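Local coordinates for Alr4995 protein (Nostoc sp., PDB 6LRF) that is a bifunctional cyanobacterial enzyme, acting as an arginine dihydrolase and as an ornithine cyclodeaminase, at residues His293-Gly298 / Phe319-Gln324; Arg302-Ile307 / Ala331-Ser336; Glu475-Glu480 / Met629-Ser634. All blocks are in the same frame, centred on the assembly; numbering follows the deposited sequence.

Interaction 1: His293-Gly298 / Phe319-Gln324; sequences HLLDSG and FNLGEQ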
loop_
_atom_site.group_PDB
_atom_site.type_symbol
_atom_site.label_atom_id
_atom_site.label_comp_id
_atom_site.label_asym_id
_atom_site.label_seq_id
_atom_site.Cartn_x
_atom_site.Cartn_y
_atom_site.Cartn_z
ATOM N N HIS B 293 11.529 36.757 -6.950
ATOM C CA HIS B 293 12.271 36.033 -7.980
ATOM C C HIS B 293 11.269 35.263 -8.836
ATOM O O HIS B 293 11.140 34.044 -8.743
ATOM C CB HIS B 293 13.311 35.099 -7.353
ATOM C CG HIS B 293 14.277 35.799 -6.447
ATOM N ND1 HIS B 293 14.347 35.544 -5.094
ATOM C CD2 HIS B 293 15.198 36.762 -6.696
ATOM C CE1 HIS B 293 15.279 36.309 -4.551
ATOM N NE2 HIS B 293 15.805 37.063 -5.500
ATOM N N LEU B 294 10.554 35.996 -9.671
ATOM C CA LEU B 294 9.307 35.497 -10.226
ATOM C C LEU B 294 9.514 34.337 -11.188
ATOM O O LEU B 294 8.761 33.370 -11.169
ATOM C CB LEU B 294 8.561 36.630 -10.919
ATOM C CG LEU B 294 8.162 37.811 -10.026
ATOM C CD1 LEU B 294 7.302 38.820 -10.804
ATOM C CD2 LEU B 294 7.441 37.333 -8.771
ATOM N N LEU B 295 10.547 34.430 -12.013
ATOM C CA LEU B 295 10.740 33.444 -13.063
ATOM C C LEU B 295 11.225 32.108 -12.560
ATOM O O LEU B 295 10.762 31.074 -13.044
ATOM C CB LEU B 295 11.717 33.958 -14.104
ATOM C CG LEU B 295 11.071 35.011 -14.989
ATOM C CD1 LEU B 295 12.005 35.328 -16.132
ATOM C CD2 LEU B 295 9.730 34.510 -15.475
ATOM N N ASP B 296 12.150 32.104 -11.602
ATOM C CA ASP B 296 12.740 30.827 -11.192
ATOM C C ASP B 296 12.039 30.177 -9.999
ATOM O O ASP B 296 12.150 28.971 -9.796
ATOM C CB ASP B 296 14.239 30.981 -10.891
ATOM C CG ASP B 296 14.524 31.914 -9.732
ATOM O OD1 ASP B 296 14.206 31.553 -8.579
ATOM O OD2 ASP B 296 15.090 33.004 -9.973
ATOM N N SER B 297 11.313 30.951 -9.208
ATOM C CA SER B 297 10.587 30.347 -8.102
ATOM C C SER B 297 9.268 29.746 -8.588
ATOM O O SER B 297 8.663 28.919 -7.903
ATOM C CB SER B 297 10.333 31.364 -6.998
ATOM O OG SER B 297 9.501 32.419 -7.451
ATOM N N GLY B 298 8.838 30.155 -9.783
ATOM C CA GLY B 298 7.554 29.744 -10.317
ATOM C C GLY B 298 6.389 30.381 -9.569
ATOM O O GLY B 298 5.238 29.951 -9.699
ATOM N N PHE B 319 6.125 43.264 -17.112
ATOM C CA PHE B 319 7.107 42.484 -16.377
ATOM C C PHE B 319 8.405 43.270 -16.328
ATOM O O PHE B 319 8.959 43.620 -17.376
ATOM C CB PHE B 319 7.321 41.129 -17.046
ATOM C CG PHE B 319 8.093 40.156 -16.220
ATOM C CD1 PHE B 319 7.438 39.225 -15.434
ATOM C CD2 PHE B 319 9.482 40.160 -16.239
ATOM C CE1 PHE B 319 8.145 38.318 -14.666
ATOM C CE2 PHE B 319 10.201 39.255 -15.463
ATOM C CZ PHE B 319 9.528 38.335 -14.679
ATOM N N ASN B 320 8.873 43.574 -15.121
ATOM C CA ASN B 320 10.181 44.190 -14.945
ATOM C C ASN B 320 11.184 43.147 -14.449
ATOM O O ASN B 320 11.068 42.647 -13.331
ATOM C CB ASN B 320 10.094 45.373 -13.976
ATOM C CG ASN B 320 9.292 46.539 -14.551
ATOM O OD1 ASN B 320 8.570 46.391 -15.545
ATOM N ND2 ASN B 320 9.415 47.706 -13.924
ATOM N N LEU B 321 12.137 42.811 -15.311
ATOM C CA LEU B 321 13.128 41.776 -15.039
ATOM C C LEU B 321 14.284 42.266 -14.176
ATOM O O LEU B 321 14.952 43.228 -14.531
ATOM C CB LEU B 321 13.706 41.238 -16.350
ATOM C CG LEU B 321 14.766 40.145 -16.164
ATOM C CD1 LEU B 321 14.136 38.872 -15.575
ATOM C CD2 LEU B 321 15.502 39.850 -17.478
ATOM N N GLY B 322 14.542 41.577 -13.072
ATOM C CA GLY B 322 15.751 41.835 -12.299
ATOM C C GLY B 322 17.031 41.699 -13.121
ATOM O O GLY B 322 17.135 40.836 -13.987
ATOM N N GLU B 323 18.010 42.554 -12.848
ATOM C CA GLU B 323 19.258 42.561 -13.603
ATOM C C GLU B 323 20.106 41.281 -13.406
ATOM O O GLU B 323 20.686 40.766 -14.364
ATOM C CB GLU B 323 20.065 43.802 -13.220
ATOM C CG GLU B 323 21.514 43.799 -13.705
ATOM C CD GLU B 323 21.671 44.276 -15.150
ATOM O OE1 GLU B 323 20.730 44.897 -15.695
ATOM O OE2 GLU B 323 22.748 44.029 -15.739
ATOM N N GLN B 324 20.176 40.776 -12.172
ATOM C CA GLN B 324 20.934 39.554 -11.863
ATOM C C GLN B 324 19.998 38.464 -11.386
ATOM O O GLN B 324 18.810 38.699 -11.150
ATOM C CB GLN B 324 21.995 39.803 -10.775
ATOM C CG GLN B 324 22.942 40.953 -11.068
ATOM C CD GLN B 324 23.966 40.595 -12.117
ATOM O OE1 GLN B 324 24.185 39.426 -12.399
ATOM N NE2 GLN B 324 24.605 41.606 -12.699
#
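The ring of F319 reaches the short helix 294-297 with its far end, where two leucines receive it. L295 sets its branch point, CG, 3.7 Å from CZ of F319, with its CD2 nearby. L294 lies alongside the phenyl, the two side chains pointing opposite ways, with CD1 of L294 4.0 Å from CE1 of F319. L321 touches more loosely, its CD1 standing 4.2 Å from CD1 of L295 and in the plane of the F319 ring, at its edge. F319 points toward the helix, and with CG opposite its backbone N (chi1 -168°) its ring extends that way. Within the helical turn carrying the leucines, the carbonyl O of H293 is gripped twice, by N of S297 and by OG of S297, the latter at 2.6 Å from that oxygen and above the carbonyl plane. Were L295 an alanine, the end of the F319 ring would probably border a gap, and CD1 of L321 would lose its leucine partner. L295 and F319 also meet their counterparts in the second subunit: a small apolar cluster at a subunit interface, between a short helix and the strand that ends the mixed sheet within this chain.

Interaction 2: Arg302-Ile307 / Ala331-Ser336; sequences RALDMI and AEVKVS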
loop_
_atom_site.group_PDB
_atom_site.type_symbol
_atom_site.label_atom_id
_atom_site.label_comp_id
_atom_site.label_asym_id
_atom_site.label_seq_id
_atom_site.Cartn_x
_atom_site.Cartn_y
_atom_site.Cartn_z
ATOM N N ARG B 302 2.458 29.880 -10.343
ATOM C CA ARG B 302 1.467 29.386 -9.396
ATOM C C ARG B 302 0.286 30.348 -9.246
ATOM O O ARG B 302 -0.854 29.914 -9.116
ATOM C CB ARG B 302 2.110 29.135 -8.032
ATOM C CG ARG B 302 2.817 27.791 -7.921
ATOM C CD ARG B 302 3.584 27.673 -6.599
ATOM N NE ARG B 302 4.731 28.580 -6.563
ATOM C CZ ARG B 302 5.603 28.658 -5.559
ATOM N NH1 ARG B 302 6.616 29.515 -5.627
ATOM N NH2 ARG B 302 5.465 27.882 -4.489
ATOM N N ALA B 303 0.567 31.647 -9.268
ATOM C CA ALA B 303 -0.483 32.660 -9.194
ATOM C C ALA B 303 -1.434 32.557 -10.386
ATOM O O ALA B 303 -2.657 32.550 -10.224
ATOM C CB ALA B 303 0.120 34.033 -9.129
ATOM N N LEU B 304 -0.867 32.440 -11.582
ATOM C CA LEU B 304 -1.675 32.321 -12.792
ATOM C C LEU B 304 -2.536 31.061 -12.793
ATOM O O LEU B 304 -3.703 31.098 -13.189
ATOM C CB LEU B 304 -0.772 32.365 -14.028
ATOM C CG LEU B 304 0.071 33.638 -14.043
ATOM C CD1 LEU B 304 0.917 33.777 -15.314
ATOM C CD2 LEU B 304 -0.794 34.883 -13.820
ATOM N N ASP B 305 -1.977 29.953 -12.330
ATOM C CA ASP B 305 -2.710 28.690 -12.218
ATOM C C ASP B 305 -3.922 28.760 -11.306
ATOM O O ASP B 305 -4.982 28.223 -11.626
ATOM C CB ASP B 305 -1.783 27.576 -11.710
ATOM C CG ASP B 305 -1.022 26.902 -12.832
ATOM O OD1 ASP B 305 -0.606 27.612 -13.775
ATOM O OD2 ASP B 305 -0.853 25.662 -12.782
HETATM N N MSE B 306 -3.751 29.387 -10.154
HETATM C CA MSE B 306 -4.853 29.561 -9.220
HETATM C C MSE B 306 -5.970 30.399 -9.804
HETATM O O MSE B 306 -7.128 30.072 -9.635
HETATM C CB MSE B 306 -4.374 30.219 -7.933
HETATM C CG MSE B 306 -3.697 29.266 -6.991
HETATM SE SE MSE B 306 -2.752 30.247 -5.587
HETATM C CE MSE B 306 -2.335 28.704 -4.435
ATOM N N ILE B 307 -5.608 31.510 -10.432
ATOM C CA ILE B 307 -6.578 32.382 -11.068
ATOM C C ILE B 307 -7.474 31.568 -12.018
ATOM O O ILE B 307 -8.694 31.506 -11.833
ATOM C CB ILE B 307 -5.865 33.530 -11.827
ATOM C CG1 ILE B 307 -5.138 34.444 -10.832
ATOM C CG2 ILE B 307 -6.860 34.307 -12.673
ATOM C CD1 ILE B 307 -4.330 35.574 -11.468
ATOM N N ALA B 331 5.857 42.002 -11.485
ATOM C CA ALA B 331 4.868 41.893 -12.548
ATOM C C ALA B 331 3.531 42.517 -12.120
ATOM O O ALA B 331 3.159 42.486 -10.947
ATOM C CB ALA B 331 4.686 40.436 -12.952
ATOM N N GLU B 332 2.823 43.112 -13.073
ATOM C CA GLU B 332 1.483 43.611 -12.807
ATOM C C GLU B 332 0.527 42.799 -13.647
ATOM O O GLU B 332 0.749 42.581 -14.839
ATOM C CB GLU B 332 1.375 45.108 -13.086
ATOM C CG GLU B 332 1.843 45.935 -11.882
ATOM C CD GLU B 332 2.111 47.404 -12.196
ATOM O OE1 GLU B 332 1.641 47.896 -13.248
ATOM O OE2 GLU B 332 2.799 48.064 -11.379
ATOM N N VAL B 333 -0.513 42.302 -12.998
ATOM C CA VAL B 333 -1.416 41.341 -13.618
ATOM C C VAL B 333 -2.860 41.811 -13.435
ATOM O O VAL B 333 -3.272 42.135 -12.325
ATOM C CB VAL B 333 -1.234 39.925 -13.003
ATOM C CG1 VAL B 333 -2.211 38.933 -13.605
ATOM C CG2 VAL B 333 0.211 39.427 -13.203
ATOM N N LYS B 334 -3.619 41.876 -14.520
ATOM C CA LYS B 334 -5.039 42.178 -14.399
ATOM C C LYS B 334 -5.775 40.858 -14.205
ATOM O O LYS B 334 -5.673 39.959 -15.027
ATOM C CB LYS B 334 -5.558 42.930 -15.628
ATOM C CG LYS B 334 -6.971 43.496 -15.470
ATOM C CD LYS B 334 -7.403 44.285 -16.706
ATOM C CE LYS B 334 -7.558 43.391 -17.939
ATOM N NZ LYS B 334 -8.742 42.502 -17.819
ATOM N N VAL B 335 -6.491 40.743 -13.096
ATOM C CA VAL B 335 -7.257 39.542 -12.788
ATOM C C VAL B 335 -8.730 39.811 -13.063
ATOM O O VAL B 335 -9.240 40.850 -12.658
ATOM C CB VAL B 335 -7.096 39.126 -11.312
ATOM C CG1 VAL B 335 -7.790 37.799 -11.058
ATOM C CG2 VAL B 335 -5.622 39.059 -10.925
ATOM N N SER B 336 -9.406 38.895 -13.751
ATOM C CA SER B 336 -10.855 39.008 -13.927
ATOM C C SER B 336 -11.558 37.805 -13.337
ATOM O O SER B 336 -11.023 36.689 -13.349
ATOM C CB SER B 336 -11.234 39.139 -15.413
ATOM O OG SER B 336 -10.616 40.269 -16.003
#
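Apolar contact carries this pairing: I307 on helix 299-310 and V335 on strand 329-337 meet through four methyls, crossing at a slant. CD1 of I307 lies 3.8 Å from CG2 of V335 and 4.1 Å from CG1 of V335, so it is received by both branches of the valine. The second branch of the isoleucine adds to this, CG2 of I307 standing 4.0 Å from CG1 of V335. With CG1 of I307 turned away from its own carbonyl carbon (chi1 -66°), the two branches of the side chain are divided so that both reach the valine. One turn earlier, L304 makes a lighter touch, its CD2 at 4.3 Å from CG1 of V333. V333 and V335, two apart on the strand, both point toward the helix, whereas K334 between them points away. This is a helix laid against one face of a mixed sheet, within the region related to LOR/SDH bifunctional enzymes; I346 of helix 340-352 packs on both I307 and V335, and I288 of strand 280-292 on both valines. Polar and charged interactions belong to residues beside this apolar patch. K334 forms a salt bridge with D143, and E332 pairs with R289. Backbone hydrogen bonds bind the strand to its neighbours on both sides, V333 to I288 and K334 to Q315, while inside the helix N of I307 bonds to O of A303 at 3.1 Å.

Interaction 3: Glu475-Glu480 / Met629-Ser634; sequences EQVAWE and MILMLS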
loop_
_atom_site.group_PDB
_atom_site.type_symbol
_atom_site.label_atom_id
_atom_site.label_comp_id
_atom_site.label_asym_id
_atom_site.label_seq_id
_atom_site.Cartn_x
_atom_site.Cartn_y
_atom_site.Cartn_z
ATOM N N GLU B 475 -23.259 -8.585 -3.629
ATOM C CA GLU B 475 -24.420 -9.418 -3.882
ATOM C C GLU B 475 -24.942 -10.039 -2.588
ATOM O O GLU B 475 -26.147 -10.084 -2.350
ATOM C CB GLU B 475 -24.093 -10.507 -4.904
ATOM C CG GLU B 475 -25.350 -11.140 -5.496
ATOM C CD GLU B 475 -25.063 -12.193 -6.562
ATOM O OE1 GLU B 475 -23.899 -12.651 -6.684
ATOM O OE2 GLU B 475 -26.019 -12.557 -7.279
ATOM N N GLN B 476 -24.034 -10.494 -1.735
ATOM C CA GLN B 476 -24.448 -11.077 -0.470
ATOM C C GLN B 476 -25.004 -10.018 0.472
ATOM O O GLN B 476 -26.043 -10.243 1.091
ATOM C CB GLN B 476 -23.287 -11.840 0.170
ATOM C CG GLN B 476 -22.806 -12.986 -0.729
ATOM C CD GLN B 476 -21.468 -13.577 -0.318
ATOM O OE1 GLN B 476 -20.873 -13.174 0.684
ATOM N NE2 GLN B 476 -20.979 -14.533 -1.108
ATOM N N VAL B 477 -24.353 -8.856 0.554
ATOM C CA VAL B 477 -24.832 -7.772 1.420
ATOM C C VAL B 477 -26.186 -7.212 0.962
ATOM O O VAL B 477 -27.057 -6.942 1.792
ATOM C CB VAL B 477 -23.806 -6.616 1.510
ATOM C CG1 VAL B 477 -24.328 -5.514 2.385
ATOM C CG2 VAL B 477 -22.496 -7.110 2.081
ATOM N N ALA B 478 -26.370 -7.038 -0.349
ATOM C CA ALA B 478 -27.638 -6.515 -0.886
ATOM C C ALA B 478 -28.794 -7.426 -0.512
ATOM O O ALA B 478 -29.875 -6.965 -0.151
ATOM C CB ALA B 478 -27.572 -6.353 -2.408
ATOM N N TRP B 479 -28.551 -8.726 -0.591
ATOM C CA TRP B 479 -29.581 -9.700 -0.257
ATOM C C TRP B 479 -29.914 -9.700 1.240
ATOM O O TRP B 479 -31.098 -9.704 1.618
ATOM C CB TRP B 479 -29.144 -11.093 -0.694
ATOM C CG TRP B 479 -30.268 -12.057 -0.815
ATOM C CD1 TRP B 479 -31.603 -11.767 -0.953
ATOM C CD2 TRP B 479 -30.165 -13.477 -0.795
ATOM N NE1 TRP B 479 -32.330 -12.932 -1.032
ATOM C CE2 TRP B 479 -31.468 -13.995 -0.935
ATOM C CE3 TRP B 479 -29.094 -14.365 -0.679
ATOM C CZ2 TRP B 479 -31.724 -15.366 -0.962
ATOM C CZ3 TRP B 479 -29.352 -15.720 -0.707
ATOM C CH2 TRP B 479 -30.656 -16.208 -0.846
ATOM N N GLU B 480 -28.876 -9.705 2.081
ATOM C CA GLU B 480 -29.057 -9.646 3.534
ATOM C C GLU B 480 -29.809 -8.370 3.874
ATOM O O GLU B 480 -30.708 -8.362 4.696
ATOM C CB GLU B 480 -27.705 -9.685 4.259
ATOM C CG GLU B 480 -26.907 -11.002 4.138
ATOM C CD GLU B 480 -25.411 -10.832 4.459
ATOM O OE1 GLU B 480 -24.965 -9.676 4.642
ATOM O OE2 GLU B 480 -24.672 -11.848 4.503
HETATM N N MSE B 629 -27.751 -5.461 11.511
HETATM C CA MSE B 629 -26.617 -5.256 10.646
HETATM C C MSE B 629 -26.028 -3.893 10.880
HETATM O O MSE B 629 -26.751 -2.928 11.107
HETATM C CB MSE B 629 -27.017 -5.409 9.181
HETATM C CG MSE B 629 -25.869 -5.120 8.217
HETATM SE SE MSE B 629 -26.269 -5.617 6.360
HETATM C CE MSE B 629 -26.397 -7.536 6.627
ATOM N N ILE B 630 -24.706 -3.827 10.824
ATOM C CA ILE B 630 -24.001 -2.565 10.869
ATOM C C ILE B 630 -23.183 -2.459 9.591
ATOM O O ILE B 630 -22.391 -3.338 9.277
ATOM C CB ILE B 630 -23.100 -2.470 12.108
ATOM C CG1 ILE B 630 -23.940 -2.682 13.374
ATOM C CG2 ILE B 630 -22.360 -1.136 12.137
ATOM C CD1 ILE B 630 -23.133 -2.642 14.626
ATOM N N LEU B 631 -23.432 -1.394 8.837
ATOM C CA LEU B 631 -22.720 -1.091 7.609
ATOM C C LEU B 631 -21.646 -0.032 7.893
ATOM O O LEU B 631 -21.955 1.121 8.199
ATOM C CB LEU B 631 -23.708 -0.595 6.554
ATOM C CG LEU B 631 -23.334 -0.698 5.086
ATOM C CD1 LEU B 631 -23.015 -2.143 4.745
ATOM C CD2 LEU B 631 -24.508 -0.200 4.239
HETATM N N MSE B 632 -20.383 -0.419 7.814
HETATM C CA MSE B 632 -19.313 0.491 8.190
HETATM C C MSE B 632 -18.616 1.023 6.939
HETATM O O MSE B 632 -17.823 0.333 6.294
HETATM C CB MSE B 632 -18.333 -0.198 9.136
HETATM C CG MSE B 632 -18.861 -0.334 10.570
HETATM SE SE MSE B 632 -17.951 -1.737 11.605
HETATM C CE MSE B 632 -18.389 -3.280 10.505
ATOM N N LEU B 633 -18.941 2.263 6.598
ATOM C CA LEU B 633 -18.516 2.827 5.327
ATOM C C LEU B 633 -17.352 3.792 5.548
ATOM O O LEU B 633 -17.545 4.994 5.820
ATOM C CB LEU B 633 -19.696 3.515 4.637
ATOM C CG LEU B 633 -20.942 2.650 4.396
ATOM C CD1 LEU B 633 -22.133 3.525 3.975
ATOM C CD2 LEU B 633 -20.684 1.559 3.362
ATOM N N SER B 634 -16.152 3.224 5.397
ATOM C CA SER B 634 -14.847 3.833 5.699
ATOM C C SER B 634 -14.895 4.942 6.743
ATOM O O SER B 634 -14.690 6.112 6.426
ATOM C CB SER B 634 -14.179 4.355 4.413
ATOM O OG SER B 634 -14.956 5.343 3.778
#
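Segment 475-480 of helix 467-486 runs roughly against strand 629-633, at 136° between their N-to-C directions, with 11.3 Å between the axes at closest approach. Side chains bridge that distance, and a long one comes from the strand: selenomethionine M629 leaves with CG opposite its backbone N (chi1 177°), extends through chi2, and bends at its last torsion. The bend delivers the terminal methyl to E480, which it crosses at about a right angle. CE of M629 stands 3.5 Å from CB of E480 and 3.3 Å from OE1 of E480, so the methyl is covered by both the stem and the carboxylate end of the glutamate, a close van der Waals approach. V477, one turn back, touches the strand more lightly with a single methyl: CG1 of V477 is 4.4 Å from SE of M629 and 4.3 Å from CD1 of L631. The contact lies within the region assigned to a Rossmann fold, where helices pack on a parallel sheet. Strand 629-633 is an inner strand of that sheet, bonded through its backbone to strand 491-495 and to strand 651-656, whose K651 also packs on E480 and M629. Helix 680-694 also packs here, its Q690 against E475 and A478.

Interactions 1 and 2 are neighbours, their centres about 15 Å apart, and share one mixed sheet: strands 313-320 and 329-337 are adjacent in it, and helices 294-297 and 299-310 are consecutive. Interaction 2 is buried, all four touching residues included, and purely aliphatic, whereas interaction 1, on the strand that ends the sheet within the chain, is partly buried and built round an aromatic ring; both touch the second subunit, L304 meeting L295 of that subunit. Interaction 3 stands apart, its centre about 49 Å from that of interaction 2, in the Rossmann-fold region. It too is buried, yet sets a selenomethionine methyl against a glutamate, and its helix reaches the third subunit through an E475 salt bridge.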